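Local coordinates for YkuI protein (Bacillus subtilis, PDB 2BAS) that carries an EAL domain and is probably a phosphodiesterase acting on the second messenger cyclic di-GMP, which it binds, at residues 229-241 and 244-257. Sequence-based numbering, arbitrary orientation.
Sequences ALLYEDIEANFQL and AWRNGGRYFQGYYL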
loop_
_atom_site.group_PDB
_atom_site.type_symbol
_atom_site.label_atom_id
_atom_site.label_comp_id
_atom_site.label_asym_id
_atom_site.label_seq_id
_atom_site.Cartn_x
_atom_site.Cartn_y
_atom_site.Cartn_z
ATOM N N ALA A 229 -4.427 -12.580 5.660
ATOM C CA ALA A 229 -4.288 -12.222 7.066
ATOM C C ALA A 229 -2.817 -11.913 7.344
ATOM O O ALA A 229 -1.922 -12.484 6.708
ATOM C CB ALA A 229 -4.766 -13.357 7.960
ATOM N N LEU A 230 -2.577 -11.025 8.297
ATOM C CA LEU A 230 -1.230 -10.651 8.678
ATOM C C LEU A 230 -0.795 -11.424 9.909
ATOM O O LEU A 230 -1.489 -11.445 10.929
ATOM C CB LEU A 230 -1.142 -9.149 8.979
ATOM C CG LEU A 230 -1.636 -8.180 7.908
ATOM C CD1 LEU A 230 -1.661 -6.769 8.471
ATOM C CD2 LEU A 230 -0.778 -8.244 6.644
ATOM N N LEU A 231 0.369 -12.053 9.799
ATOM C CA LEU A 231 1.020 -12.707 10.924
ATOM C C LEU A 231 2.297 -11.941 11.296
ATOM O O LEU A 231 3.255 -11.884 10.513
ATOM C CB LEU A 231 1.329 -14.156 10.562
ATOM C CG LEU A 231 2.204 -15.035 11.456
ATOM C CD1 LEU A 231 1.908 -14.858 12.917
ATOM C CD2 LEU A 231 2.026 -16.495 11.053
ATOM N N TYR A 232 2.301 -11.326 12.473
ATOM C CA TYR A 232 3.495 -10.632 12.940
ATOM C C TYR A 232 4.316 -11.591 13.754
ATOM O O TYR A 232 3.844 -12.098 14.763
ATOM C CB TYR A 232 3.138 -9.405 13.770
ATOM C CG TYR A 232 2.542 -8.290 12.956
ATOM C CD1 TYR A 232 1.200 -8.293 12.623
ATOM C CD2 TYR A 232 3.320 -7.235 12.510
ATOM C CE1 TYR A 232 0.651 -7.271 11.875
ATOM C CE2 TYR A 232 2.772 -6.208 11.764
ATOM C CZ TYR A 232 1.443 -6.239 11.451
ATOM O OH TYR A 232 0.883 -5.241 10.700
ATOM N N GLU A 233 5.534 -11.853 13.289
ATOM C CA GLU A 233 6.480 -12.732 13.980
ATOM C C GLU A 233 7.652 -11.937 14.564
ATOM O O GLU A 233 7.772 -10.732 14.336
ATOM C CB GLU A 233 6.980 -13.858 13.052
ATOM C CG GLU A 233 7.853 -13.421 11.894
ATOM C CD GLU A 233 8.602 -14.578 11.243
ATOM O OE1 GLU A 233 9.499 -15.175 11.890
ATOM O OE2 GLU A 233 8.305 -14.883 10.064
ATOM N N ASP A 234 8.520 -12.635 15.298
ATOM C CA ASP A 234 9.649 -12.042 16.024
ATOM C C ASP A 234 9.237 -10.926 16.992
ATOM O O ASP A 234 9.923 -9.913 17.111
ATOM C CB ASP A 234 10.750 -11.573 15.066
ATOM C CG ASP A 234 11.588 -12.726 14.513
ATOM O OD1 ASP A 234 11.766 -13.753 15.210
ATOM O OD2 ASP A 234 12.087 -12.599 13.372
ATOM N N ILE A 235 8.106 -11.121 17.667
ATOM C CA ILE A 235 7.652 -10.223 18.720
ATOM C C ILE A 235 8.415 -10.574 19.996
ATOM O O ILE A 235 8.248 -11.655 20.563
ATOM C CB ILE A 235 6.136 -10.349 18.967
ATOM C CG1 ILE A 235 5.355 -9.880 17.742
ATOM C CG2 ILE A 235 5.723 -9.532 20.176
ATOM C CD1 ILE A 235 3.929 -10.351 17.711
ATOM N N GLU A 236 9.262 -9.652 20.436
ATOM C CA GLU A 236 10.106 -9.892 21.595
ATOM C C GLU A 236 10.161 -8.718 22.578
ATOM O O GLU A 236 11.095 -8.617 23.377
ATOM C CB GLU A 236 11.510 -10.318 21.149
ATOM C CG GLU A 236 12.257 -9.320 20.272
ATOM C CD GLU A 236 13.638 -9.823 19.885
ATOM O OE1 GLU A 236 13.732 -10.877 19.217
ATOM O OE2 GLU A 236 14.635 -9.161 20.248
ATOM N N ALA A 237 9.150 -7.851 22.521
ATOM C CA ALA A 237 9.016 -6.715 23.440
ATOM C C ALA A 237 7.559 -6.270 23.498
ATOM O O ALA A 237 6.691 -6.873 22.866
ATOM C CB ALA A 237 9.923 -5.560 23.019
ATOM N N ASN A 238 7.284 -5.215 24.249
ATOM C CA ASN A 238 5.916 -4.751 24.378
ATOM C C ASN A 238 5.451 -3.913 23.191
ATOM O O ASN A 238 4.373 -4.153 22.639
ATOM C CB ASN A 238 5.730 -3.985 25.679
ATOM C CG ASN A 238 4.301 -4.010 26.153
ATOM O OD1 ASN A 238 3.597 -5.009 25.980
ATOM N ND2 ASN A 238 3.858 -2.911 26.763
ATOM N N PHE A 239 6.274 -2.946 22.790
ATOM C CA PHE A 239 5.937 -2.045 21.684
ATOM C C PHE A 239 5.716 -2.767 20.346
ATOM O O PHE A 239 5.045 -2.235 19.450
ATOM C CB PHE A 239 6.980 -0.923 21.545
ATOM C CG PHE A 239 8.326 -1.389 21.049
ATOM C CD1 PHE A 239 8.592 -1.473 19.676
ATOM C CD2 PHE A 239 9.334 -1.728 21.950
ATOM C CE1 PHE A 239 9.834 -1.898 19.212
ATOM C CE2 PHE A 239 10.578 -2.153 21.496
ATOM C CZ PHE A 239 10.826 -2.241 20.127
ATOM N N GLN A 240 6.287 -3.966 20.211
ATOM C CA GLN A 240 6.128 -4.776 18.993
ATOM C C GLN A 240 4.762 -5.461 18.938
ATOM O O GLN A 240 4.138 -5.531 17.878
ATOM C CB GLN A 240 7.266 -5.792 18.867
ATOM C CG GLN A 240 8.600 -5.156 18.484
ATOM C CD GLN A 240 9.796 -6.065 18.707
ATOM O OE1 GLN A 240 10.759 -6.022 17.946
ATOM N NE2 GLN A 240 9.747 -6.877 19.753
ATOM N N LEU A 241 4.304 -5.953 20.089
ATOM C CA LEU A 241 2.969 -6.528 20.217
ATOM C C LEU A 241 1.936 -5.426 20.023
ATOM O O LEU A 241 0.963 -5.598 19.283
ATOM C CB LEU A 241 2.791 -7.191 21.584
ATOM C CG LEU A 241 1.450 -7.888 21.837
ATOM C CD1 LEU A 241 1.195 -9.005 20.823
ATOM C CD2 LEU A 241 1.383 -8.414 23.260
ATOM N N ALA A 244 1.780 -4.606 16.267
ATOM C CA ALA A 244 1.063 -5.626 15.495
ATOM C C ALA A 244 -0.443 -5.477 15.640
ATOM O O ALA A 244 -1.195 -5.481 14.660
ATOM C CB ALA A 244 1.492 -7.013 15.938
ATOM N N TRP A 245 -0.872 -5.326 16.886
ATOM C CA TRP A 245 -2.273 -5.205 17.192
ATOM C C TRP A 245 -2.918 -3.962 16.571
ATOM O O TRP A 245 -4.043 -4.038 16.076
ATOM C CB TRP A 245 -2.458 -5.222 18.697
ATOM C CG TRP A 245 -3.855 -5.047 19.088
ATOM C CD1 TRP A 245 -4.780 -6.028 19.268
ATOM C CD2 TRP A 245 -4.523 -3.803 19.323
ATOM N NE1 TRP A 245 -5.985 -5.471 19.616
ATOM C CE2 TRP A 245 -5.856 -4.107 19.654
ATOM C CE3 TRP A 245 -4.120 -2.462 19.286
ATOM C CZ2 TRP A 245 -6.790 -3.128 19.961
ATOM C CZ3 TRP A 245 -5.050 -1.480 19.590
ATOM C CH2 TRP A 245 -6.373 -1.818 19.926
ATOM N N ARG A 246 -2.229 -2.822 16.589
ATOM C CA ARG A 246 -2.824 -1.594 16.041
ATOM C C ARG A 246 -2.761 -1.591 14.510
ATOM O O ARG A 246 -3.450 -0.817 13.856
ATOM C CB ARG A 246 -2.176 -0.336 16.648
ATOM C CG ARG A 246 -1.229 0.400 15.727
ATOM C CD ARG A 246 0.025 0.866 16.432
ATOM N NE ARG A 246 -0.147 2.089 17.205
ATOM C CZ ARG A 246 0.851 2.713 17.826
ATOM N NH1 ARG A 246 2.083 2.213 17.756
ATOM N NH2 ARG A 246 0.623 3.829 18.521
ATOM N N ASN A 247 -1.949 -2.487 13.951
ATOM C CA ASN A 247 -1.748 -2.558 12.509
ATOM C C ASN A 247 -2.327 -3.786 11.817
ATOM O O ASN A 247 -1.672 -4.387 10.968
ATOM C CB ASN A 247 -0.262 -2.401 12.183
ATOM C CG ASN A 247 0.204 -0.968 12.341
ATOM O OD1 ASN A 247 -0.041 -0.130 11.482
ATOM N ND2 ASN A 247 0.864 -0.679 13.451
ATOM N N GLY A 248 -3.553 -4.149 12.179
ATOM C CA GLY A 248 -4.266 -5.252 11.531
ATOM C C GLY A 248 -3.770 -6.668 11.766
ATOM O O GLY A 248 -4.213 -7.589 11.084
ATOM N N GLY A 249 -2.870 -6.853 12.729
ATOM C CA GLY A 249 -2.338 -8.183 13.049
ATOM C C GLY A 249 -3.383 -9.179 13.514
ATOM O O GLY A 249 -4.048 -8.963 14.528
ATOM N N ARG A 250 -3.539 -10.272 12.778
ATOM C CA ARG A 250 -4.506 -11.295 13.161
ATOM C C ARG A 250 -3.886 -12.432 13.981
ATOM O O ARG A 250 -4.561 -13.044 14.807
ATOM C CB ARG A 250 -5.236 -11.854 11.944
ATOM C CG ARG A 250 -6.408 -12.723 12.335
ATOM C CD ARG A 250 -7.197 -13.190 11.149
ATOM N NE ARG A 250 -8.433 -13.825 11.592
ATOM C CZ ARG A 250 -9.429 -14.181 10.790
ATOM N NH1 ARG A 250 -9.348 -13.967 9.480
ATOM N NH2 ARG A 250 -10.511 -14.746 11.303
ATOM N N TYR A 251 -2.610 -12.716 13.734
ATOM C CA TYR A 251 -1.878 -13.749 14.473
ATOM C C TYR A 251 -0.535 -13.207 14.938
ATOM O O TYR A 251 0.026 -12.318 14.298
ATOM C CB TYR A 251 -1.673 -14.993 13.615
ATOM C CG TYR A 251 -2.953 -15.603 13.082
ATOM C CD1 TYR A 251 -3.323 -15.449 11.743
ATOM C CD2 TYR A 251 -3.798 -16.330 13.920
ATOM C CE1 TYR A 251 -4.498 -16.024 11.253
ATOM C CE2 TYR A 251 -4.970 -16.902 13.444
ATOM C CZ TYR A 251 -5.316 -16.748 12.116
ATOM O OH TYR A 251 -6.482 -17.324 11.663
ATOM N N PHE A 252 -0.026 -13.746 16.046
ATOM C CA PHE A 252 1.195 -13.244 16.670
ATOM C C PHE A 252 2.131 -14.365 17.124
ATOM O O PHE A 252 1.679 -15.408 17.603
ATOM C CB PHE A 252 0.848 -12.386 17.885
ATOM C CG PHE A 252 -0.258 -11.391 17.656
ATOM C CD1 PHE A 252 -1.577 -11.708 17.983
ATOM C CD2 PHE A 252 0.016 -10.123 17.153
ATOM C CE1 PHE A 252 -2.602 -10.783 17.789
ATOM C CE2 PHE A 252 -1.012 -9.183 16.959
ATOM C CZ PHE A 252 -2.315 -9.513 17.271
ATOM N N GLN A 253 3.435 -14.122 17.021
ATOM C CA GLN A 253 4.454 -15.110 17.367
ATOM C C GLN A 253 5.748 -14.439 17.824
ATOM O O GLN A 253 6.177 -13.456 17.220
ATOM C CB GLN A 253 4.738 -15.968 16.136
ATOM C CG GLN A 253 5.724 -17.109 16.327
ATOM C CD GLN A 253 6.036 -17.807 15.022
ATOM O OE1 GLN A 253 5.427 -17.515 13.993
ATOM N NE2 GLN A 253 6.984 -18.736 15.053
ATOM N N GLY A 254 6.367 -14.978 18.875
ATOM C CA GLY A 254 7.658 -14.495 19.365
ATOM C C GLY A 254 8.025 -14.850 20.807
ATOM O O GLY A 254 7.196 -15.372 21.575
ATOM N N TYR A 255 9.275 -14.553 21.171
ATOM C CA TYR A 255 9.767 -14.743 22.542
ATOM C C TYR A 255 8.861 -14.080 23.571
ATOM O O TYR A 255 8.585 -14.666 24.619
ATOM C CB TYR A 255 11.198 -14.208 22.712
ATOM C CG TYR A 255 12.235 -14.958 21.913
ATOM C CD1 TYR A 255 12.529 -16.298 22.190
ATOM C CD2 TYR A 255 12.943 -14.329 20.887
ATOM C CE1 TYR A 255 13.490 -16.999 21.450
ATOM C CE2 TYR A 255 13.909 -15.025 20.137
ATOM C CZ TYR A 255 14.174 -16.356 20.424
ATOM O OH TYR A 255 15.125 -17.043 19.692
ATOM N N TYR A 256 8.399 -12.866 23.268
ATOM C CA TYR A 256 7.554 -12.112 24.194
ATOM C C TYR A 256 6.311 -12.899 24.572
ATOM O O TYR A 256 5.904 -12.890 25.729
ATOM C CB TYR A 256 7.167 -10.731 23.636
ATOM C CG TYR A 256 6.421 -9.877 24.642
ATOM C CD1 TYR A 256 7.095 -9.276 25.707
ATOM C CD2 TYR A 256 5.045 -9.692 24.545
ATOM C CE1 TYR A 256 6.420 -8.510 26.642
ATOM C CE2 TYR A 256 4.357 -8.920 25.475
ATOM C CZ TYR A 256 5.053 -8.334 26.523
ATOM O OH TYR A 256 4.384 -7.569 27.451
ATOM N N LEU A 257 5.727 -13.590 23.597
ATOM C CA LEU A 257 4.552 -14.411 23.846
ATOM C C LEU A 257 4.939 -15.752 24.461
ATOM O O LEU A 257 4.656 -15.991 25.633
ATOM C CB LEU A 257 3.732 -14.604 22.572
ATOM C CG LEU A 257 3.196 -13.323 21.934
ATOM C CD1 LEU A 257 2.540 -13.642 20.626
ATOM C CD2 LEU A 257 2.220 -12.608 22.851
HETATM O O HOH W 1 -4.945 -9.659 8.946
#
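Tyr232 sets its CG anti to its own carbonyl carbon (chi1 -70°), which lays the ring on Ala244 and carries OH to the end of helix 238-246. Ala244 CB sits over one ring face in a CH-pi contact, 3.8 Å from the centroid, while Gly249 CA comes up at the ring edge, 3.3 Å from Tyr232 CE1. Tyr232 OH donates to Asn247 O at 2.7 Å, tilted 29° from the carbonyl plane. A phenylalanine in place of Tyr232 would probably leave Asn247 O without this donor and the ring less firmly pinned at the helix end. The strands run parallel: Leu230 O takes both Arg250 N and Tyr251 N, and Tyr232 binds through N to Tyr251 O and through O to Gln253 N. Beyond them, Ile235 N meets a lone pair of Gln253 O in a nearly straight bond (171° at the hydrogen). With Leu241 CG anti to the backbone N, CD1 lies over the Phe252 ring and CD2 at the edge of the Tyr256 ring, 3.7 Å from CE2. Ala237 O stands over a face of that same ring, whose OH hydrogen-bonds to Glu277 OE1. This is a beta-alpha-beta unit of the EAL domain's barrel: strand 229-233 pairs on with 195-199, strand 249-252 with antiparallel 38-47, and helix 271-311 packs against Leu241 and Trp245.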